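Local coordinates for glucosamine-6-phosphate deaminase (Thermotoga maritima, PDB 1J5X), which belongs to the SIS-domain proteins, with an alpha/beta fold built of two parallel sheets flanked by helices, at residues 30-33 and 34-38; 162-165 and 166-170; 222-225 and 226-230; 244-247 and 248-251. All coordinates share one frame; numbering follows the deposited sequence.

Contact 1: 30-33 and 34-38; sequences FFEN and FVLNL
The ring of Phe-31 carries Leu-36 over one face: CG of Leu-36 stands 4.2 Å from the ring centroid, close to the normal though displaced toward the rim, a CH-pi contact. Leu-36 CD2 settles at the far end of the same ring, 3.6 Å from Phe-31 CZ, while Val-35 comes in obliquely, CB lying 3.6 Å from Phe-31 CD1. Next to it, the rings of Phe-30 and Phe-34 run side by side in the same direction. Their planes are only 26° apart, yet they are slid so far, with centroids 5.5 Å from each other, that they barely overlap. CG stands anti to the backbone N in both (chi1 164° and 177°), which sends the two rings out together. Val-35 touches both Phe-31 and Phe-30, its CG2 meeting Phe-30 CE2 at 3.5 Å. A wider pi-type turn interrupts the helix here, and the amide N of Leu-36 reaches Phe-31 O at 2.9 Å in an almost straight i to i+5 bond. Beyond it, ND2 of Asn-37 donates to Asn-33 O at 3.0 Å from well above the carbonyl plane. Helix 27-35 packs on two others: Phe-30 and Val-35 touch helix 162-179 and Phe-31 touches helix 184-205, while Phe-34 meets the ring of Phe-151 in the loop after strand 147-150.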
ATOM      1  N   PHE A  30     -15.865  -0.808   9.203  1.00 24.78           N
ATOM      2  CA  PHE A  30     -14.602  -0.564   9.852  1.00 24.50           C
ATOM      3  C   PHE A  30     -14.425   0.958   9.954  1.00 21.61           C
ATOM      4  O   PHE A  30     -14.023   1.486  10.985  1.00 21.44           O
ATOM      5  CB  PHE A  30     -13.463  -1.165   9.008  1.00 23.74           C
ATOM      6  CG  PHE A  30     -12.107  -0.649   9.380  1.00 25.12           C
ATOM      7  CD1 PHE A  30     -11.462  -1.099  10.518  1.00 24.11           C
ATOM      8  CD2 PHE A  30     -11.477   0.341   8.576  1.00 23.14           C
ATOM      9  CE1 PHE A  30     -10.187  -0.597  10.894  1.00 26.06           C
ATOM     10  CE2 PHE A  30     -10.211   0.862   8.929  1.00 23.20           C
ATOM     11  CZ  PHE A  30      -9.559   0.398  10.086  1.00 26.62           C
ATOM     12  N   PHE A  31     -14.705   1.645   8.849  1.00 22.83           N
ATOM     13  CA  PHE A  31     -14.542   3.108   8.840  1.00 23.52           C
ATOM     14  C   PHE A  31     -15.372   3.762   9.945  1.00 26.41           C
ATOM     15  O   PHE A  31     -14.870   4.597  10.739  1.00 26.50           O
ATOM     16  CB  PHE A  31     -14.990   3.643   7.467  1.00 22.14           C
ATOM     17  CG  PHE A  31     -14.904   5.145   7.354  1.00 22.65           C
ATOM     18  CD1 PHE A  31     -13.671   5.803   7.416  1.00 20.77           C
ATOM     19  CD2 PHE A  31     -16.083   5.904   7.195  1.00 27.10           C
ATOM     20  CE1 PHE A  31     -13.590   7.204   7.328  1.00 22.97           C
ATOM     21  CE2 PHE A  31     -16.030   7.312   7.101  1.00 26.79           C
ATOM     22  CZ  PHE A  31     -14.792   7.971   7.171  1.00 24.78           C
ATOM     23  N   GLU A  32     -16.640   3.346  10.031  1.00 26.96           N
ATOM     24  CA  GLU A  32     -17.562   3.973  10.976  1.00 30.61           C
ATOM     25  C   GLU A  32     -17.349   3.573  12.396  1.00 31.33           C
ATOM     26  O   GLU A  32     -17.528   4.366  13.305  1.00 30.94           O
ATOM     27  CB  GLU A  32     -19.011   3.694  10.564  1.00 33.11           C
ATOM     28  CG  GLU A  32     -19.344   4.215   9.158  1.00 35.06           C
ATOM     29  CD  GLU A  32     -20.782   3.937   8.732  1.00 40.00           C
ATOM     30  OE1 GLU A  32     -21.417   3.032   9.331  1.00 40.76           O
ATOM     31  OE2 GLU A  32     -21.281   4.603   7.796  1.00 37.40           O
ATOM     32  N   ASN A  33     -16.943   2.329  12.615  1.00 30.94           N
ATOM     33  CA  ASN A  33     -16.751   1.939  13.992  1.00 32.93           C
ATOM     34  C   ASN A  33     -15.397   2.242  14.597  1.00 30.52           C
ATOM     35  O   ASN A  33     -15.291   2.472  15.804  1.00 32.45           O
ATOM     36  CB  ASN A  33     -17.110   0.468  14.127  1.00 35.71           C
ATOM     37  CG  ASN A  33     -18.582   0.257  14.002  1.00 40.05           C
ATOM     38  OD1 ASN A  33     -19.276   0.344  15.132  1.00 44.97           O
ATOM     39  ND2 ASN A  33     -19.116   0.068  12.903  1.00 43.81           N
ATOM     40  N   PHE A  34     -14.353   2.251  13.778  1.00 26.63           N
ATOM     41  CA  PHE A  34     -13.030   2.500  14.301  1.00 24.86           C
ATOM     42  C   PHE A  34     -12.446   3.860  13.822  1.00 23.55           C
ATOM     43  O   PHE A  34     -11.975   4.644  14.618  1.00 25.46           O
ATOM     44  CB  PHE A  34     -12.051   1.382  13.839  1.00 25.30           C
ATOM     45  CG  PHE A  34     -10.635   1.596  14.282  1.00 25.97           C
ATOM     46  CD1 PHE A  34     -10.250   1.293  15.600  1.00 27.18           C
ATOM     47  CD2 PHE A  34      -9.667   2.039  13.387  1.00 24.14           C
ATOM     48  CE1 PHE A  34      -8.911   1.422  16.010  1.00 27.82           C
ATOM     49  CE2 PHE A  34      -8.342   2.170  13.766  1.00 25.93           C
ATOM     50  CZ  PHE A  34      -7.942   1.864  15.079  1.00 28.35           C
ATOM     51  N   VAL A  35     -12.463   4.096  12.519  1.00 23.12           N
ATOM     52  CA  VAL A  35     -11.826   5.340  12.015  1.00 21.69           C
ATOM     53  C   VAL A  35     -12.496   6.624  12.557  1.00 22.69           C
ATOM     54  O   VAL A  35     -11.828   7.490  13.146  1.00 25.20           O
ATOM     55  CB  VAL A  35     -11.767   5.327  10.468  1.00 18.47           C
ATOM     56  CG1 VAL A  35     -11.021   6.602   9.985  1.00 21.16           C
ATOM     57  CG2 VAL A  35     -10.911   4.141   9.985  1.00 16.57           C
ATOM     58  N   LEU A  36     -13.796   6.735  12.348  1.00 27.27           N
ATOM     59  CA  LEU A  36     -14.539   7.887  12.825  1.00 31.98           C
ATOM     60  C   LEU A  36     -14.456   8.112  14.309  1.00 35.93           C
ATOM     61  O   LEU A  36     -14.846   9.159  14.760  1.00 39.04           O
ATOM     62  CB  LEU A  36     -16.002   7.748  12.483  1.00 31.08           C
ATOM     63  CG  LEU A  36     -16.260   7.840  11.005  1.00 28.97           C
ATOM     64  CD1 LEU A  36     -17.773   7.788  10.817  1.00 30.56           C
ATOM     65  CD2 LEU A  36     -15.664   9.186  10.459  1.00 28.92           C
ATOM     66  N   ASN A  37     -13.967   7.144  15.087  1.00 40.90           N
ATOM     67  CA  ASN A  37     -13.903   7.359  16.543  1.00 44.88           C
ATOM     68  C   ASN A  37     -12.487   7.626  17.026  1.00 45.20           C
ATOM     69  O   ASN A  37     -12.242   7.894  18.212  1.00 45.05           O
ATOM     70  CB  ASN A  37     -14.537   6.163  17.301  1.00 48.16           C
ATOM     71  CG  ASN A  37     -16.060   6.075  17.095  1.00 51.18           C
ATOM     72  OD1 ASN A  37     -16.756   7.192  17.364  1.00 53.15           O
ATOM     73  ND2 ASN A  37     -16.607   5.028  16.686  1.00 52.33           N
ATOM     74  N   LEU A  38     -11.555   7.581  16.081  1.00 45.04           N
ATOM     75  CA  LEU A  38     -10.143   7.774  16.354  1.00 45.39           C
ATOM     76  C   LEU A  38      -9.783   9.103  17.047  1.00 46.97           C
ATOM     77  O   LEU A  38      -8.875   9.133  17.875  1.00 47.15           O
ATOM     78  CB  LEU A  38      -9.378   7.615  15.034  1.00 44.30           C
ATOM     79  CG  LEU A  38      -8.064   6.874  14.732  1.00 44.13           C
ATOM     80  CD1 LEU A  38      -7.990   5.509  15.361  1.00 42.72           C
ATOM     81  CD2 LEU A  38      -7.947   6.754  13.214  1.00 42.49           C
TER

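Contact 2: 162-165 and 166-170; sequences KSFS and MILLS
Four i to i+4 backbone bonds join 162-165 to 166-170 in regular alpha-helix, among them Met-166 N to Lys-162 O at 2.8 Å, nearly straight at 172°. The principal apolar side-chain contact is between Phe-164 and Leu-168, which lie alongside each other and point the same way, with CE1 of the Phe-164 ring 3.8 Å from Leu-168 CD2. Both take the first torsion that sets CG anti to the backbone N (chi1 175° and -179°), which sends both out in the same direction. Met-166, a selenomethionine, instead lays its chain back along the preceding turn: Met-166 CG is 3.2 Å from Lys-162 O, and the extended remainder brings SE to 4.3 Å from Lys-162 CB. Ile-167 likewise folds CG1 over Ser-163 O, at 3.2 Å. Further on, Met-166 O accepts two bonds from Ser-170, whose OG donates at 2.7 Å and whose backbone N donates at 3.0 Å from the opposite face of the carbonyl plane. Leu-66 and Thr-69 of helix 62-78 cover Leu-168. Buried polar ends find partners elsewhere: Lys-162 makes a salt bridge to Asp-22, Ser-163 binds Glu-155 and Ser-165 binds Gln-23. With these partners the buried serines probably pay little for lying inside the protein, and the lysine charge is probably offset by the aspartate.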
ATOM      1  N   LYS A 162      -6.554  -6.331   2.641  1.00 20.59           N
ATOM      2  CA  LYS A 162      -7.373  -5.310   3.308  1.00 22.65           C
ATOM      3  C   LYS A 162      -6.668  -4.581   4.442  1.00 23.62           C
ATOM      4  O   LYS A 162      -6.974  -3.429   4.707  1.00 23.87           O
ATOM      5  CB  LYS A 162      -8.652  -5.951   3.872  1.00 24.37           C
ATOM      6  CG  LYS A 162      -8.433  -6.895   5.039  1.00 25.84           C
ATOM      7  CD  LYS A 162      -9.790  -7.565   5.392  1.00 28.32           C
ATOM      8  CE  LYS A 162      -9.877  -8.080   6.819  1.00 30.07           C
ATOM      9  NZ  LYS A 162     -11.196  -8.750   7.157  1.00 29.71           N
ATOM     10  N   SER A 163      -5.706  -5.225   5.103  1.00 22.27           N
ATOM     11  CA  SER A 163      -5.035  -4.559   6.210  1.00 19.42           C
ATOM     12  C   SER A 163      -4.220  -3.351   5.703  1.00 20.98           C
ATOM     13  O   SER A 163      -4.103  -2.353   6.419  1.00 19.86           O
ATOM     14  CB  SER A 163      -4.079  -5.519   6.976  1.00 20.36           C
ATOM     15  OG  SER A 163      -3.061  -6.008   6.156  1.00 20.90           O
ATOM     16  N   PHE A 164      -3.691  -3.452   4.501  1.00 18.84           N
ATOM     17  CA  PHE A 164      -2.898  -2.323   3.978  1.00 21.12           C
ATOM     18  C   PHE A 164      -3.875  -1.110   3.812  1.00 21.89           C
ATOM     19  O   PHE A 164      -3.656   0.001   4.335  1.00 18.51           O
ATOM     20  CB  PHE A 164      -2.313  -2.722   2.621  1.00 20.00           C
ATOM     21  CG  PHE A 164      -1.572  -1.605   1.914  1.00 20.13           C
ATOM     22  CD1 PHE A 164      -2.271  -0.646   1.159  1.00 21.31           C
ATOM     23  CD2 PHE A 164      -0.185  -1.517   2.008  1.00 20.24           C
ATOM     24  CE1 PHE A 164      -1.613   0.358   0.516  1.00 21.42           C
ATOM     25  CE2 PHE A 164       0.511  -0.478   1.357  1.00 19.35           C
ATOM     26  CZ  PHE A 164      -0.200   0.445   0.613  1.00 20.76           C
ATOM     27  N   SER A 165      -4.971  -1.373   3.120  1.00 19.41           N
ATOM     28  CA  SER A 165      -5.949  -0.310   2.846  1.00 18.88           C
ATOM     29  C   SER A 165      -6.546   0.239   4.102  1.00 19.04           C
ATOM     30  O   SER A 165      -6.690   1.461   4.274  1.00 18.54           O
ATOM     31  CB  SER A 165      -7.077  -0.850   1.966  1.00 19.57           C
ATOM     32  OG  SER A 165      -6.556  -1.314   0.719  1.00 24.20           O
HETATM   33  N   MSE A 166      -6.979  -0.642   5.009  1.00 17.29           N
HETATM   34  CA  MSE A 166      -7.561  -0.131   6.221  1.00 16.03           C
HETATM   35  C   MSE A 166      -6.620   0.606   7.160  1.00 18.56           C
HETATM   36  O   MSE A 166      -7.006   1.593   7.793  1.00 17.00           O
HETATM   37  CB  MSE A 166      -8.350  -1.294   6.961  1.00 16.94           C
HETATM   38  CG  MSE A 166      -9.405  -1.817   6.047  1.00 18.95           C
HETATM   39 SE   MSE A 166     -10.187  -3.473   6.978  1.00 31.17          SE
HETATM   40  CE  MSE A 166     -11.723  -3.666   5.825  1.00 27.82           C
ATOM     41  N   ILE A 167      -5.361   0.176   7.268  1.00 17.39           N
ATOM     42  CA  ILE A 167      -4.466   0.890   8.162  1.00 15.55           C
ATOM     43  C   ILE A 167      -4.131   2.238   7.435  1.00 16.23           C
ATOM     44  O   ILE A 167      -4.085   3.288   8.075  1.00 17.92           O
ATOM     45  CB  ILE A 167      -3.158   0.085   8.421  1.00 16.70           C
ATOM     46  CG1 ILE A 167      -3.506  -1.140   9.349  1.00 17.70           C
ATOM     47  CG2 ILE A 167      -2.100   0.980   9.152  1.00 17.07           C
ATOM     48  CD1 ILE A 167      -2.400  -2.167   9.379  1.00 19.56           C
ATOM     49  N   LEU A 168      -3.950   2.173   6.134  1.00 17.21           N
ATOM     50  CA  LEU A 168      -3.613   3.418   5.369  1.00 16.65           C
ATOM     51  C   LEU A 168      -4.762   4.449   5.534  1.00 16.00           C
ATOM     52  O   LEU A 168      -4.514   5.623   5.880  1.00 18.91           O
ATOM     53  CB  LEU A 168      -3.351   3.061   3.909  1.00 17.48           C
ATOM     54  CG  LEU A 168      -2.969   4.265   3.019  1.00 15.40           C
ATOM     55  CD1 LEU A 168      -1.783   5.025   3.652  1.00 20.01           C
ATOM     56  CD2 LEU A 168      -2.669   3.809   1.606  1.00 16.21           C
ATOM     57  N   LEU A 169      -5.974   3.988   5.329  1.00 16.76           N
ATOM     58  CA  LEU A 169      -7.134   4.862   5.504  1.00 17.48           C
ATOM     59  C   LEU A 169      -7.113   5.468   6.885  1.00 18.78           C
ATOM     60  O   LEU A 169      -7.314   6.692   7.080  1.00 18.47           O
ATOM     61  CB  LEU A 169      -8.397   4.060   5.338  1.00 18.88           C
ATOM     62  CG  LEU A 169      -9.674   4.696   5.889  1.00 17.93           C
ATOM     63  CD1 LEU A 169      -9.956   5.984   5.067  1.00 18.17           C
ATOM     64  CD2 LEU A 169     -10.832   3.734   5.678  1.00 18.65           C
ATOM     65  N   SER A 170      -6.891   4.634   7.898  1.00 18.81           N
ATOM     66  CA  SER A 170      -6.894   5.165   9.256  1.00 16.66           C
ATOM     67  C   SER A 170      -5.836   6.235   9.538  1.00 19.06           C
ATOM     68  O   SER A 170      -6.130   7.252  10.205  1.00 19.47           O
ATOM     69  CB  SER A 170      -6.692   4.016  10.309  1.00 20.35           C
ATOM     70  OG  SER A 170      -7.633   2.975  10.084  1.00 19.48           O
TER

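Contact 3: 222-225 and 226-230; sequences EFFG and VSLES
Phe-223 O is gripped twice by Ser-227: the hydroxyl OG donates to it at 2.8 Å, tilted only slightly from the carbonyl plane, and the backbone N does so at 3.0 Å from well above that plane. With chi1 at -70°, OG of Ser-227 is set beside its own backbone N, which turns the hydroxyl back toward the preceding turn. The same device recurs three residues on, where Ser-230 OG bonds Val-226 O at 2.9 Å and Ser-230 N reaches that oxygen from the opposite face. Ordinary i to i+4 bonds complete the helix, including Glu-229 N to Gly-225 O. Phe-224 and Leu-228 are the chief apolar pair; the far end of the ring meets the branch point obliquely, with Phe-224 CZ 3.9 Å from Leu-228 CG. Val-226 CG2 is turned back over the first turn, 3.5 Å from Glu-222 O and 4.3 Å from Phe-223 CD1, a looser apolar touch. Gly-225 contributes backbone alone to this packing. Phe-223 extends from the helix to an edge-to-face meeting with Trp-305, while Ser-227 and Val-226 rest on Gln-267 of strand 262-267. The two buried glutamates lead away from this packing to their own partners. Each serine hydroxyl thus spends its proton on the helix's own carbonyl, so a polar group is accommodated against the sheet, where both touch Phe-217; the buried carboxylates are met by Arg-76 at Glu-222 and by Lys-233 and Asn-65 at Glu-229.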
ATOM      1  N   GLU A 222       2.534   9.446  -3.173  1.00 13.90           N
ATOM      2  CA  GLU A 222       1.742   8.400  -2.510  1.00 14.37           C
ATOM      3  C   GLU A 222       1.362   7.264  -3.490  1.00 17.67           C
ATOM      4  O   GLU A 222       1.308   6.081  -3.056  1.00 15.46           O
ATOM      5  CB  GLU A 222       0.428   8.913  -1.946  1.00 17.13           C
ATOM      6  CG  GLU A 222       0.562   9.763  -0.708  1.00 14.83           C
ATOM      7  CD  GLU A 222       0.840  11.286  -1.072  1.00 19.72           C
ATOM      8  OE1 GLU A 222       1.481  11.573  -2.099  1.00 17.25           O
ATOM      9  OE2 GLU A 222       0.463  12.176  -0.281  1.00 17.59           O
ATOM     10  N   PHE A 223       1.102   7.608  -4.757  1.00 14.49           N
ATOM     11  CA  PHE A 223       0.713   6.564  -5.741  1.00 17.17           C
ATOM     12  C   PHE A 223       1.874   5.675  -6.173  1.00 16.72           C
ATOM     13  O   PHE A 223       1.650   4.623  -6.788  1.00 21.08           O
ATOM     14  CB  PHE A 223       0.034   7.197  -6.937  1.00 16.13           C
ATOM     15  CG  PHE A 223      -1.309   7.827  -6.594  1.00 16.09           C
ATOM     16  CD1 PHE A 223      -1.843   7.731  -5.273  1.00 14.67           C
ATOM     17  CD2 PHE A 223      -2.000   8.526  -7.583  1.00 15.47           C
ATOM     18  CE1 PHE A 223      -3.062   8.312  -4.924  1.00 15.57           C
ATOM     19  CE2 PHE A 223      -3.221   9.135  -7.273  1.00 18.13           C
ATOM     20  CZ  PHE A 223      -3.766   9.028  -5.933  1.00 15.44           C
ATOM     21  N   PHE A 224       3.106   6.123  -5.916  1.00 16.37           N
ATOM     22  CA  PHE A 224       4.295   5.276  -6.151  1.00 16.29           C
ATOM     23  C   PHE A 224       4.269   4.224  -5.034  1.00 16.52           C
ATOM     24  O   PHE A 224       4.516   3.051  -5.290  1.00 17.81           O
ATOM     25  CB  PHE A 224       5.609   6.062  -6.019  1.00 14.58           C
ATOM     26  CG  PHE A 224       6.815   5.177  -6.080  1.00 16.86           C
ATOM     27  CD1 PHE A 224       7.063   4.409  -7.210  1.00 19.45           C
ATOM     28  CD2 PHE A 224       7.629   5.039  -4.956  1.00 20.23           C
ATOM     29  CE1 PHE A 224       8.102   3.482  -7.238  1.00 19.11           C
ATOM     30  CE2 PHE A 224       8.703   4.105  -4.972  1.00 21.32           C
ATOM     31  CZ  PHE A 224       8.918   3.326  -6.112  1.00 20.61           C
ATOM     32  N   GLY A 225       4.009   4.644  -3.792  1.00 14.55           N
ATOM     33  CA  GLY A 225       3.909   3.668  -2.702  1.00 13.76           C
ATOM     34  C   GLY A 225       2.807   2.637  -3.031  1.00 15.51           C
ATOM     35  O   GLY A 225       2.952   1.424  -2.801  1.00 15.33           O
ATOM     36  N   VAL A 226       1.679   3.129  -3.584  1.00 16.25           N
ATOM     37  CA  VAL A 226       0.572   2.226  -3.956  1.00 17.46           C
ATOM     38  C   VAL A 226       1.105   1.272  -5.033  1.00 16.93           C
ATOM     39  O   VAL A 226       0.735   0.091  -5.047  1.00 16.15           O
ATOM     40  CB  VAL A 226      -0.620   3.025  -4.573  1.00 17.09           C
ATOM     41  CG1 VAL A 226      -1.605   2.087  -5.265  1.00 19.73           C
ATOM     42  CG2 VAL A 226      -1.344   3.819  -3.452  1.00 15.80           C
ATOM     43  N   SER A 227       1.934   1.809  -5.928  1.00 18.42           N
ATOM     44  CA  SER A 227       2.519   1.014  -7.038  1.00 19.02           C
ATOM     45  C   SER A 227       3.489  -0.045  -6.512  1.00 18.69           C
ATOM     46  O   SER A 227       3.464  -1.205  -6.950  1.00 15.13           O
ATOM     47  CB  SER A 227       3.160   1.966  -8.057  1.00 20.04           C
ATOM     48  OG  SER A 227       2.107   2.709  -8.747  1.00 16.76           O
ATOM     49  N   LEU A 228       4.301   0.315  -5.509  1.00 15.31           N
ATOM     50  CA  LEU A 228       5.229  -0.677  -4.956  1.00 18.57           C
ATOM     51  C   LEU A 228       4.460  -1.819  -4.336  1.00 20.81           C
ATOM     52  O   LEU A 228       4.816  -3.017  -4.522  1.00 17.93           O
ATOM     53  CB  LEU A 228       6.116  -0.101  -3.865  1.00 21.75           C
ATOM     54  CG  LEU A 228       7.555   0.221  -4.188  1.00 27.34           C
ATOM     55  CD1 LEU A 228       8.206   0.472  -2.795  1.00 22.35           C
ATOM     56  CD2 LEU A 228       8.342  -0.907  -4.994  1.00 21.34           C
ATOM     57  N   GLU A 229       3.416  -1.467  -3.571  1.00 16.62           N
ATOM     58  CA  GLU A 229       2.582  -2.457  -2.931  1.00 18.79           C
ATOM     59  C   GLU A 229       1.870  -3.290  -4.044  1.00 21.02           C
ATOM     60  O   GLU A 229       1.807  -4.534  -3.943  1.00 19.07           O
ATOM     61  CB  GLU A 229       1.531  -1.787  -2.014  1.00 19.02           C
ATOM     62  CG  GLU A 229       0.477  -2.738  -1.370  1.00 22.15           C
ATOM     63  CD  GLU A 229       1.059  -3.836  -0.449  1.00 23.51           C
ATOM     64  OE1 GLU A 229       2.302  -3.897  -0.295  1.00 24.01           O
ATOM     65  OE2 GLU A 229       0.253  -4.602   0.103  1.00 23.66           O
ATOM     66  N   SER A 230       1.437  -2.627  -5.123  1.00 17.97           N
ATOM     67  CA  SER A 230       0.752  -3.381  -6.196  1.00 18.93           C
ATOM     68  C   SER A 230       1.698  -4.477  -6.779  1.00 18.99           C
ATOM     69  O   SER A 230       1.310  -5.656  -6.976  1.00 21.58           O
ATOM     70  CB  SER A 230       0.351  -2.436  -7.294  1.00 17.56           C
ATOM     71  OG  SER A 230      -0.721  -1.610  -6.812  1.00 19.33           O
TER

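Contact 4: 244-247 and 248-251; sequences AYST and LEYR
Tyr-245 leaves strand 241-245 with CB 4.4 Å from Glu-249 CB, and its ring then crosses that of Tyr-250 at a slant. Tyr-245 CD2 makes the closest approach, 3.6 Å from Tyr-250 CD1; next along the ring, Tyr-245 CE2 lies near the plane of the Tyr-250 ring at its edge, 4.0 Å from Tyr-250 CE1. The planes meet at 52° and the centroids are 5.7 Å apart, an oblique aromatic pair. At the tip, OH of Tyr-245 is hydrogen-bonded to Glu-243, two residues back on the strand. Tyr-250 turns to meet the first ring through a CG placed opposite its own backbone N (chi1 -163°). Between the tyrosines the chain doubles back in a tight turn that runs into a 3-10 segment. Glu-249 N bonds Ser-246 O at 2.8 Å from above the carbonyl plane, and a weak bond links Tyr-250 N to Thr-247 O. The aliphatic part of Glu-249 also touches Ser-246, Glu-249 CG lying 3.7 Å from Ser-246 CB. One water lies 2.7 Å from Ser-246 OG and accepts a weak hydrogen bond from Leu-248 N. The turn follows the edge strand of the four-stranded parallel sheet. Tyr-245 keeps backbone bonds to Phe-217 and Gly-219, both tyrosine side chains touch strand 214-218, and Thr-247 and Tyr-250 pack against helix 273-285.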
ATOM      1  N   ALA A 244       7.683  -1.527  -9.983  1.00 18.57           N
ATOM      2  CA  ALA A 244       7.035  -0.227  -9.850  1.00 18.52           C
ATOM      3  C   ALA A 244       7.991   0.942 -10.091  1.00 17.73           C
ATOM      4  O   ALA A 244       9.152   0.840  -9.760  1.00 18.37           O
ATOM      5  CB  ALA A 244       6.434  -0.147  -8.496  1.00 15.46           C
ATOM      6  N   TYR A 245       7.494   2.062 -10.659  1.00 16.72           N
ATOM      7  CA  TYR A 245       8.304   3.233 -10.866  1.00 15.41           C
ATOM      8  C   TYR A 245       7.427   4.469 -10.691  1.00 15.41           C
ATOM      9  O   TYR A 245       6.183   4.383 -10.839  1.00 15.83           O
ATOM     10  CB  TYR A 245       8.840   3.301 -12.323  1.00 16.10           C
ATOM     11  CG  TYR A 245       9.818   2.221 -12.659  1.00 15.42           C
ATOM     12  CD1 TYR A 245      11.169   2.351 -12.317  1.00 17.53           C
ATOM     13  CD2 TYR A 245       9.386   1.045 -13.251  1.00 19.98           C
ATOM     14  CE1 TYR A 245      12.103   1.289 -12.584  1.00 24.33           C
ATOM     15  CE2 TYR A 245      10.291  -0.017 -13.524  1.00 22.72           C
ATOM     16  CZ  TYR A 245      11.650   0.120 -13.192  1.00 22.27           C
ATOM     17  OH  TYR A 245      12.555  -0.832 -13.534  1.00 21.86           O
ATOM     18  N   SER A 246       8.083   5.600 -10.433  1.00 14.83           N
ATOM     19  CA  SER A 246       7.370   6.888 -10.402  1.00 14.36           C
ATOM     20  C   SER A 246       7.003   7.055 -11.911  1.00 17.66           C
ATOM     21  O   SER A 246       7.828   6.779 -12.809  1.00 17.47           O
ATOM     22  CB  SER A 246       8.309   8.031  -9.958  1.00 16.98           C
ATOM     23  OG  SER A 246       7.581   9.253  -9.987  1.00 17.64           O
ATOM     24  N   THR A 247       5.805   7.559 -12.181  1.00 16.29           N
ATOM     25  CA  THR A 247       5.282   7.530 -13.553  1.00 18.16           C
ATOM     26  C   THR A 247       6.165   7.859 -14.740  1.00 17.60           C
ATOM     27  O   THR A 247       6.287   7.009 -15.680  1.00 18.44           O
ATOM     28  CB  THR A 247       3.968   8.327 -13.592  1.00 19.24           C
ATOM     29  OG1 THR A 247       3.094   7.828 -12.554  1.00 17.68           O
ATOM     30  CG2 THR A 247       3.237   8.131 -14.929  1.00 19.75           C
ATOM     31  N   LEU A 248       6.698   9.066 -14.754  1.00 16.92           N
ATOM     32  CA  LEU A 248       7.518   9.515 -15.873  1.00 17.46           C
ATOM     33  C   LEU A 248       8.910   8.887 -15.846  1.00 20.29           C
ATOM     34  O   LEU A 248       9.639   8.988 -16.844  1.00 20.74           O
ATOM     35  CB  LEU A 248       7.631  11.051 -15.848  1.00 17.67           C
ATOM     36  CG  LEU A 248       6.261  11.716 -15.935  1.00 18.31           C
ATOM     37  CD1 LEU A 248       6.399  13.183 -15.888  1.00 20.79           C
ATOM     38  CD2 LEU A 248       5.535  11.219 -17.203  1.00 21.25           C
ATOM     39  N   GLU A 249       9.275   8.215 -14.737  1.00 18.45           N
ATOM     40  CA  GLU A 249      10.624   7.613 -14.661  1.00 17.78           C
ATOM     41  C   GLU A 249      10.707   6.463 -15.615  1.00 18.40           C
ATOM     42  O   GLU A 249      11.806   6.080 -16.014  1.00 17.75           O
ATOM     43  CB  GLU A 249      10.907   7.041 -13.262  1.00 14.80           C
ATOM     44  CG  GLU A 249      11.212   8.162 -12.272  1.00 11.33           C
ATOM     45  CD  GLU A 249      12.576   8.835 -12.575  1.00 15.46           C
ATOM     46  OE1 GLU A 249      13.655   8.218 -12.336  1.00 21.60           O
ATOM     47  OE2 GLU A 249      12.584   9.957 -13.067  1.00 21.69           O
ATOM     48  N   TYR A 250       9.541   5.901 -15.942  1.00 20.26           N
ATOM     49  CA  TYR A 250       9.501   4.720 -16.776  1.00 21.23           C
ATOM     50  C   TYR A 250      10.168   4.913 -18.150  1.00 18.85           C
ATOM     51  O   TYR A 250      10.682   3.953 -18.717  1.00 21.54           O
ATOM     52  CB  TYR A 250       8.045   4.202 -16.912  1.00 22.89           C
ATOM     53  CG  TYR A 250       8.013   2.759 -17.425  1.00 22.80           C
ATOM     54  CD1 TYR A 250       8.569   1.716 -16.665  1.00 21.79           C
ATOM     55  CD2 TYR A 250       7.465   2.453 -18.681  1.00 24.56           C
ATOM     56  CE1 TYR A 250       8.581   0.434 -17.118  1.00 23.63           C
ATOM     57  CE2 TYR A 250       7.478   1.149 -19.168  1.00 26.83           C
ATOM     58  CZ  TYR A 250       8.033   0.139 -18.384  1.00 26.11           C
ATOM     59  OH  TYR A 250       8.061  -1.157 -18.800  1.00 24.37           O
ATOM     60  N   ARG A 251      10.231   6.133 -18.659  1.00 19.92           N
ATOM     61  CA  ARG A 251      10.866   6.334 -19.945  1.00 20.20           C
ATOM     62  C   ARG A 251      12.373   6.288 -19.856  1.00 25.03           C
ATOM     63  O   ARG A 251      13.038   6.075 -20.886  1.00 21.30           O
ATOM     64  CB  ARG A 251      10.566   7.720 -20.522  1.00 23.02           C
ATOM     65  CG  ARG A 251       9.086   7.891 -21.013  1.00 21.29           C
ATOM     66  CD  ARG A 251       9.038   9.185 -21.848  1.00 24.93           C
ATOM     67  NE  ARG A 251       7.711   9.371 -22.449  1.00 25.46           N
ATOM     68  CZ  ARG A 251       6.738  10.111 -21.906  1.00 25.36           C
ATOM     69  NH1 ARG A 251       6.920  10.754 -20.738  1.00 24.47           N
ATOM     70  NH2 ARG A 251       5.566  10.213 -22.541  1.00 22.79           N
TER
HETATM   71  O   HOH W   1       8.001  10.605 -12.306  1.00 17.92           O

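How the contacts relate
The four contacts follow one another along the chain, and all are local. Contact 1, on helix 27-35 and the residues after it, packs directly on contact 2 through Phe-30 and Ser-170, their centres 12 Å apart. Contact 2, on helix 162-179 of the SIS domain, touches contact 3 where Phe-164 meets Glu-229; these centres are 13 Å apart. Contact 3 lies on helix 222-238, part of the beta-alpha-beta unit that ends in strand 241-245; contact 4 lies on and after that strand, 11 Å away between centres. Contacts 1 and 4 lie 35 Å apart between centres, on opposite sides of the chain's centre. The series therefore crosses the molecule, with helices 162-179 and 222-238 touching near its middle.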